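Long-range contacts in 3-dehydroshikimate dehydratase (Bacillus anthracis, PDB 3DX5), which converts 3-dehydroshikimate to 3,4-dihydroxybenzoate with the loss of water, using manganese, to supply a building block of the siderophore petrobactin: residues 136-141 against 166-171; 192-197 against 246-251. One frame throughout, in Å; residues are numbered along the deposited sequence. Where two conformers were deposited one is given.

Contact 1 (136-141 against 166-171); sequences NMYVLL and NLKINL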
loop_
_atom_site.group_PDB
_atom_site.type_symbol
_atom_site.label_atom_id
_atom_site.label_comp_id
_atom_site.label_asym_id
_atom_site.label_seq_id
_atom_site.Cartn_x
_atom_site.Cartn_y
_atom_site.Cartn_z
ATOM N N ASN A 136 -12.268 -27.934 -0.691
ATOM C CA ASN A 136 -11.523 -28.316 -1.900
ATOM C C ASN A 136 -10.689 -27.175 -2.466
ATOM O O ASN A 136 -10.787 -26.843 -3.645
ATOM C CB ASN A 136 -12.467 -28.872 -2.959
ATOM C CG ASN A 136 -13.199 -30.088 -2.474
ATOM O OD1 ASN A 136 -14.411 -30.085 -2.360
ATOM N ND2 ASN A 136 -12.458 -31.122 -2.145
HETATM N N MSE A 137 -9.872 -26.581 -1.610
HETATM C CA MSE A 137 -9.039 -25.461 -2.005
HETATM C C MSE A 137 -7.593 -25.753 -1.641
HETATM O O MSE A 137 -7.325 -26.467 -0.680
HETATM C CB MSE A 137 -9.517 -24.195 -1.288
HETATM C CG MSE A 137 -10.896 -23.708 -1.751
HETATM SE SE MSE A 137 -11.524 -22.301 -0.566
HETATM C CE MSE A 137 -13.428 -22.138 -1.127
ATOM N N TYR A 138 -6.669 -25.193 -2.413
ATOM C CA TYR A 138 -5.243 -25.430 -2.237
ATOM C C TYR A 138 -4.583 -24.225 -1.621
ATOM O O TYR A 138 -4.907 -23.061 -1.985
ATOM C CB TYR A 138 -4.566 -25.757 -3.570
ATOM C CG TYR A 138 -5.106 -27.031 -4.185
ATOM C CD1 TYR A 138 -4.608 -28.286 -3.795
ATOM C CD2 TYR A 138 -6.174 -26.989 -5.084
ATOM C CE1 TYR A 138 -5.129 -29.474 -4.317
ATOM C CE2 TYR A 138 -6.707 -28.185 -5.629
ATOM C CZ TYR A 138 -6.154 -29.411 -5.244
ATOM O OH TYR A 138 -6.667 -30.573 -5.751
ATOM N N VAL A 139 -3.626 -24.515 -0.729
ATOM C CA VAL A 139 -2.772 -23.498 -0.135
ATOM C C VAL A 139 -1.450 -23.479 -0.899
ATOM O O VAL A 139 -0.687 -24.453 -0.875
ATOM C CB VAL A 139 -2.508 -23.818 1.375
ATOM C CG1 VAL A 139 -1.532 -22.801 2.003
ATOM C CG2 VAL A 139 -3.813 -23.862 2.113
ATOM N N LEU A 140 -1.154 -22.365 -1.561
ATOM C CA LEU A 140 0.098 -22.231 -2.289
ATOM C C LEU A 140 1.084 -21.387 -1.512
ATOM O O LEU A 140 0.828 -20.192 -1.255
ATOM C CB LEU A 140 -0.139 -21.567 -3.647
ATOM C CG LEU A 140 -0.631 -22.499 -4.765
ATOM C CD1 LEU A 140 -2.082 -23.019 -4.457
ATOM C CD2 LEU A 140 -0.577 -21.791 -6.095
ATOM N N LEU A 141 2.226 -21.976 -1.162
ATOM C CA LEU A 141 3.289 -21.194 -0.560
ATOM C C LEU A 141 4.090 -20.582 -1.674
ATOM O O LEU A 141 4.434 -21.255 -2.656
ATOM C CB LEU A 141 4.216 -22.080 0.311
ATOM C CG LEU A 141 3.519 -22.871 1.433
ATOM C CD1 LEU A 141 4.563 -23.761 2.168
ATOM C CD2 LEU A 141 2.769 -21.965 2.406
ATOM N N ASN A 166 -3.060 -30.900 -0.008
ATOM C CA ASN A 166 -3.526 -29.576 -0.466
ATOM C C ASN A 166 -2.475 -28.476 -0.377
ATOM O O ASN A 166 -2.774 -27.308 -0.631
ATOM C CB ASN A 166 -4.807 -29.143 0.249
ATOM C CG ASN A 166 -5.960 -30.050 -0.059
ATOM O OD1 ASN A 166 -5.961 -31.213 0.357
ATOM N ND2 ASN A 166 -6.935 -29.552 -0.810
ATOM N N LEU A 167 -1.253 -28.832 0.025
ATOM C CA LEU A 167 -0.163 -27.841 0.072
ATOM C C LEU A 167 0.498 -27.828 -1.294
ATOM O O LEU A 167 0.967 -28.877 -1.794
ATOM C CB LEU A 167 0.880 -28.221 1.119
ATOM C CG LEU A 167 1.966 -27.152 1.243
ATOM C CD1 LEU A 167 1.292 -25.854 1.741
ATOM C CD2 LEU A 167 3.014 -27.668 2.228
ATOM N N LYS A 168 0.539 -26.652 -1.902
ATOM C CA LYS A 168 1.084 -26.536 -3.252
ATOM C C LYS A 168 2.049 -25.363 -3.258
ATOM O O LYS A 168 2.288 -24.791 -2.196
ATOM C CB LYS A 168 -0.053 -26.340 -4.244
ATOM C CG LYS A 168 -1.050 -27.519 -4.256
ATOM C CD LYS A 168 -0.405 -28.797 -4.860
ATOM C CE LYS A 168 -1.405 -29.941 -4.844
ATOM N NZ LYS A 168 -0.830 -31.127 -5.484
ATOM N N ILE A 169 2.612 -25.036 -4.425
ATOM C CA ILE A 169 3.625 -23.973 -4.564
ATOM C C ILE A 169 3.198 -22.936 -5.631
ATOM O O ILE A 169 2.761 -23.295 -6.752
ATOM C CB ILE A 169 5.012 -24.574 -4.997
ATOM C CG1 ILE A 169 5.592 -25.530 -3.904
ATOM C CG2 ILE A 169 6.063 -23.455 -5.358
ATOM C CD1 ILE A 169 6.000 -24.829 -2.587
ATOM N N ASN A 170 3.412 -21.664 -5.295
ATOM C CA ASN A 170 3.437 -20.584 -6.263
ATOM C C ASN A 170 4.911 -20.296 -6.557
ATOM O O ASN A 170 5.633 -19.743 -5.690
ATOM C CB ASN A 170 2.777 -19.300 -5.716
ATOM C CG ASN A 170 2.767 -18.187 -6.763
ATOM O OD1 ASN A 170 2.740 -18.465 -7.956
ATOM N ND2 ASN A 170 2.873 -16.954 -6.328
ATOM N N LEU A 171 5.366 -20.659 -7.765
ATOM C CA LEU A 171 6.808 -20.590 -8.081
ATOM C C LEU A 171 7.149 -19.184 -8.603
ATOM O O LEU A 171 6.732 -18.798 -9.698
ATOM C CB LEU A 171 7.195 -21.665 -9.101
ATOM C CG LEU A 171 8.687 -21.753 -9.446
ATOM C CD1 LEU A 171 9.560 -21.736 -8.229
ATOM C CD2 LEU A 171 8.927 -23.037 -10.209
HETATM O O HOH W 1 -9.270 -31.142 -2.056
#
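ND2 of Asn166 lies over one face of the Tyr138 ring, 3.9 Å from CE1 of Tyr138, with the amide plane 23° from the ring plane. The same ND2 donates to Met137 O at 3.1 Å, coming from above the carbonyl plane rather than along a lone pair, and a water also bonded to Asn136 ND2 accepts from it; these two bonds probably help to hold the amide in place. Lys168 runs alongside Tyr138 in the same direction. Its chi1 (-61°) places Lys168 CG 3.7 Å from Tyr138 CD1, and the bend at chi2 brings CE back to CD1 and CE1 of the ring, an aliphatic contact that leaves the ammonium group beyond it.

Beneath this end the backbones pair in parallel. Val139 N donates to Asn166 O, Lys168 N to Val139 O at 2.7 Å, Leu141 N to Lys168 O, and Asn170 N to Leu141 O, which places Val139 beside Leu167 and Leu140 beside Lys168. On the face of Val139, Leu141 and Leu167, the methyl CD1 of Leu167 packs 3.7 Å from Leu141 CG; Leu167 CG stands opposite its own backbone N (chi1 -176°), and the branch beyond it swings back over the neighbouring strand. The helix 115-134 covers Leu167 there. On the other face Leu140 CD1 meets Lys168 CB at 3.9 Å, and Asn170 makes a weak hydrogen bond to the manganese ligand Glu142. Two parallel strands joined through helix 152-162 form a beta-alpha-beta unit of the TIM barrel, here ending beside the metal site.

Contact 2 (192-197 against 246-251); sequences PWIQHY and TDHFAS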
loop_
_atom_site.group_PDB
_atom_site.type_symbol
_atom_site.label_atom_id
_atom_site.label_comp_id
_atom_site.label_asym_id
_atom_site.label_seq_id
_atom_site.Cartn_x
_atom_site.Cartn_y
_atom_site.Cartn_z
ATOM N N PRO A 192 5.770 -31.410 -9.155
ATOM C CA PRO A 192 4.617 -32.099 -8.581
ATOM C C PRO A 192 3.724 -31.225 -7.687
ATOM O O PRO A 192 2.550 -31.554 -7.521
ATOM C CB PRO A 192 5.249 -33.225 -7.746
ATOM C CG PRO A 192 6.544 -33.523 -8.441
ATOM C CD PRO A 192 7.031 -32.119 -8.841
ATOM N N TRP A 193 4.262 -30.128 -7.145
ATOM C CA TRP A 193 3.513 -29.233 -6.247
ATOM C C TRP A 193 3.090 -27.897 -6.857
ATOM O O TRP A 193 2.351 -27.148 -6.254
ATOM C CB TRP A 193 4.345 -28.945 -4.992
ATOM C CG TRP A 193 4.645 -30.176 -4.245
ATOM C CD1 TRP A 193 3.848 -30.777 -3.310
ATOM C CD2 TRP A 193 5.811 -31.018 -4.389
ATOM N NE1 TRP A 193 4.459 -31.920 -2.841
ATOM C CE2 TRP A 193 5.659 -32.094 -3.485
ATOM C CE3 TRP A 193 6.968 -30.955 -5.184
ATOM C CZ2 TRP A 193 6.631 -33.125 -3.354
ATOM C CZ3 TRP A 193 7.931 -31.976 -5.063
ATOM C CH2 TRP A 193 7.758 -33.040 -4.149
ATOM N N ILE A 194 3.558 -27.579 -8.050
ATOM C CA ILE A 194 3.318 -26.227 -8.582
ATOM C C ILE A 194 1.866 -26.057 -9.059
ATOM O O ILE A 194 1.355 -26.924 -9.767
ATOM C CB ILE A 194 4.271 -25.931 -9.753
ATOM C CG1 ILE A 194 5.707 -25.761 -9.229
ATOM C CG2 ILE A 194 3.807 -24.662 -10.615
ATOM C CD1 ILE A 194 6.675 -25.816 -10.365
ATOM N N GLN A 195 1.222 -24.941 -8.708
ATOM C CA GLN A 195 -0.114 -24.649 -9.261
ATOM C C GLN A 195 -0.200 -23.276 -9.923
ATOM O O GLN A 195 -1.214 -22.951 -10.559
ATOM C CB GLN A 195 -1.189 -24.763 -8.183
ATOM C CG GLN A 195 -1.312 -26.158 -7.593
ATOM C CD GLN A 195 -2.195 -27.073 -8.410
ATOM O OE1 GLN A 195 -1.832 -27.510 -9.503
ATOM N NE2 GLN A 195 -3.372 -27.383 -7.868
ATOM N N HIS A 196 0.855 -22.471 -9.770
ATOM C CA HIS A 196 0.835 -21.068 -10.229
ATOM C C HIS A 196 2.265 -20.558 -10.346
ATOM O O HIS A 196 3.183 -21.076 -9.672
ATOM C CB HIS A 196 0.033 -20.182 -9.231
ATOM C CG HIS A 196 -0.711 -19.025 -9.854
ATOM N ND1 HIS A 196 -0.085 -17.885 -10.319
ATOM C CD2 HIS A 196 -2.037 -18.800 -10.001
ATOM C CE1 HIS A 196 -0.990 -17.023 -10.754
ATOM N NE2 HIS A 196 -2.185 -17.557 -10.567
ATOM N N TYR A 197 2.477 -19.568 -11.205
ATOM C CA TYR A 197 3.797 -18.888 -11.264
ATOM C C TYR A 197 3.654 -17.381 -11.058
ATOM O O TYR A 197 2.605 -16.817 -11.320
ATOM C CB TYR A 197 4.501 -19.065 -12.618
ATOM C CG TYR A 197 4.451 -20.467 -13.153
ATOM C CD1 TYR A 197 5.354 -21.432 -12.708
ATOM C CD2 TYR A 197 3.486 -20.837 -14.121
ATOM C CE1 TYR A 197 5.308 -22.735 -13.192
ATOM C CE2 TYR A 197 3.448 -22.125 -14.629
ATOM C CZ TYR A 197 4.360 -23.069 -14.142
ATOM O OH TYR A 197 4.338 -24.363 -14.631
ATOM N N THR A 246 2.447 -26.407 -19.384
ATOM C CA THR A 246 1.782 -26.776 -18.130
ATOM C C THR A 246 0.492 -25.983 -18.189
ATOM O O THR A 246 0.355 -25.063 -19.011
ATOM C CB THR A 246 2.582 -26.398 -16.827
ATOM O OG1 THR A 246 2.695 -24.973 -16.713
ATOM C CG2 THR A 246 3.992 -26.988 -16.846
ATOM N N ASP A 247 -0.435 -26.319 -17.303
ATOM C CA ASP A 247 -1.744 -25.716 -17.334
ATOM C C ASP A 247 -1.883 -24.508 -16.390
ATOM O O ASP A 247 -2.957 -23.917 -16.300
ATOM C CB ASP A 247 -2.781 -26.794 -17.000
ATOM C CG ASP A 247 -2.825 -27.903 -18.048
ATOM O OD1 ASP A 247 -2.630 -27.611 -19.241
ATOM O OD2 ASP A 247 -3.057 -29.066 -17.676
ATOM N N HIS A 248 -0.803 -24.138 -15.711
ATOM C CA HIS A 248 -0.873 -23.124 -14.621
ATOM C C HIS A 248 -0.744 -21.716 -15.138
ATOM O O HIS A 248 -0.100 -21.465 -16.174
ATOM C CB HIS A 248 0.176 -23.409 -13.540
ATOM C CG HIS A 248 0.226 -24.858 -13.144
ATOM N ND1 HIS A 248 -0.891 -25.558 -12.731
ATOM C CD2 HIS A 248 1.247 -25.756 -13.164
ATOM C CE1 HIS A 248 -0.551 -26.816 -12.475
ATOM N NE2 HIS A 248 0.742 -26.959 -12.736
ATOM N N PHE A 249 -1.411 -20.793 -14.460
ATOM C CA PHE A 249 -1.302 -19.397 -14.831
ATOM C C PHE A 249 0.059 -18.853 -14.412
ATOM O O PHE A 249 0.594 -19.224 -13.344
ATOM C CB PHE A 249 -2.403 -18.587 -14.136
ATOM C CG PHE A 249 -3.736 -18.593 -14.885
ATOM C CD1 PHE A 249 -4.732 -19.555 -14.589
ATOM C CD2 PHE A 249 -3.983 -17.648 -15.883
ATOM C CE1 PHE A 249 -5.953 -19.565 -15.302
ATOM C CE2 PHE A 249 -5.193 -17.632 -16.577
ATOM C CZ PHE A 249 -6.191 -18.594 -16.292
ATOM N N ALA A 250 0.591 -17.942 -15.220
ATOM C CA ALA A 250 1.753 -17.167 -14.808
ATOM C C ALA A 250 1.308 -15.741 -14.680
ATOM O O ALA A 250 0.860 -15.146 -15.663
ATOM C CB ALA A 250 2.908 -17.289 -15.867
ATOM N N SER A 251 1.437 -15.166 -13.481
ATOM C CA SER A 251 1.119 -13.751 -13.304
ATOM C C SER A 251 2.310 -12.858 -13.662
ATOM O O SER A 251 3.439 -13.169 -13.267
ATOM C CB SER A 251 0.765 -13.486 -11.837
ATOM O OG SER A 251 -0.599 -13.771 -11.617
HETATM O O HOH W 2 -2.936 -21.645 -12.052
HETATM O O HOH W 3 -3.504 -24.735 -12.386
#
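Tyr197 and Thr246 meet through their hydroxyls: Tyr197 OH donates to Thr246 OG1 at 2.7 Å, and OG1 lies at the edge of the phenol, near the ring plane. The two side chains approach from opposite directions, Tyr197 CG being opposite its carbonyl carbon (chi1 -44°), which carries the ring along the 246-251 segment. On the way the ring passes His248 CB, 3.7 Å from Tyr197 CE2, and the methyl of Ala250. The imidazole of His248 is laid against the chain at Ile194 and Gln195: Gln195 CA sits 3.8 Å from the ring centroid and 18° off its normal, a CH-pi contact, with Ile194 O over the same ring.

Further along, Tyr197 N donates to Phe249 O at 2.9 Å and Ser251 N to Tyr197 O at 3.0 Å, the latter bond nearly straight at 172°. Tyr197 O also accepts from His196 ND1, which reaches it from the opposite face of the carbonyl plane, so two N-H groups grip one buried oxygen. A face of the His196 ring receives Phe249 CB, 4.1 Å from its centroid, and Ser251 OG lies at its edge.

Second-shell groups fix these pieces. His196 NE2 is hydrogen-bonded to Thr65, so both ring nitrogens are engaged and the imidazole's rotation is set; Ser251 OG bonds to Glu33 and Ser4, while Thr246 OG1 donates to the carbonyl Val243 O as it accepts from Tyr197 OH. Where the strands splay apart, a water bridges Gln195 O, at 2.6 Å, and Phe249 N. Parallel pairing of strands 194-202 and 249-252, with His196 and Ser251 facing the barrel interior near the manganese ligands His198 and Glu253 and Tyr197 facing helix 183-190, is characteristic of a TIM barrel wall.

Contact 1 closes before contact 2 opens along the chain, and their centres lie about 10 Å apart in the same barrel sheet. Strand 167-172, the second partner of contact 1, pairs in parallel with strand 194-202, the first partner of contact 2, giving the order 138-142, 167-172, 194-202, 249-252. The two contacts touch directly: Ile169 N lies 2.8 Å from Trp193 O and Leu171 N 2.9 Å from His196 O, both probable hydrogen bonds. These four consecutive barrel strands carry the manganese ligands Glu142 and Asp172 at their ends, His198 within strand 194-202 and Glu253 just after strand 249-252, so the pairings probably help to set the spacing of the metal ligands.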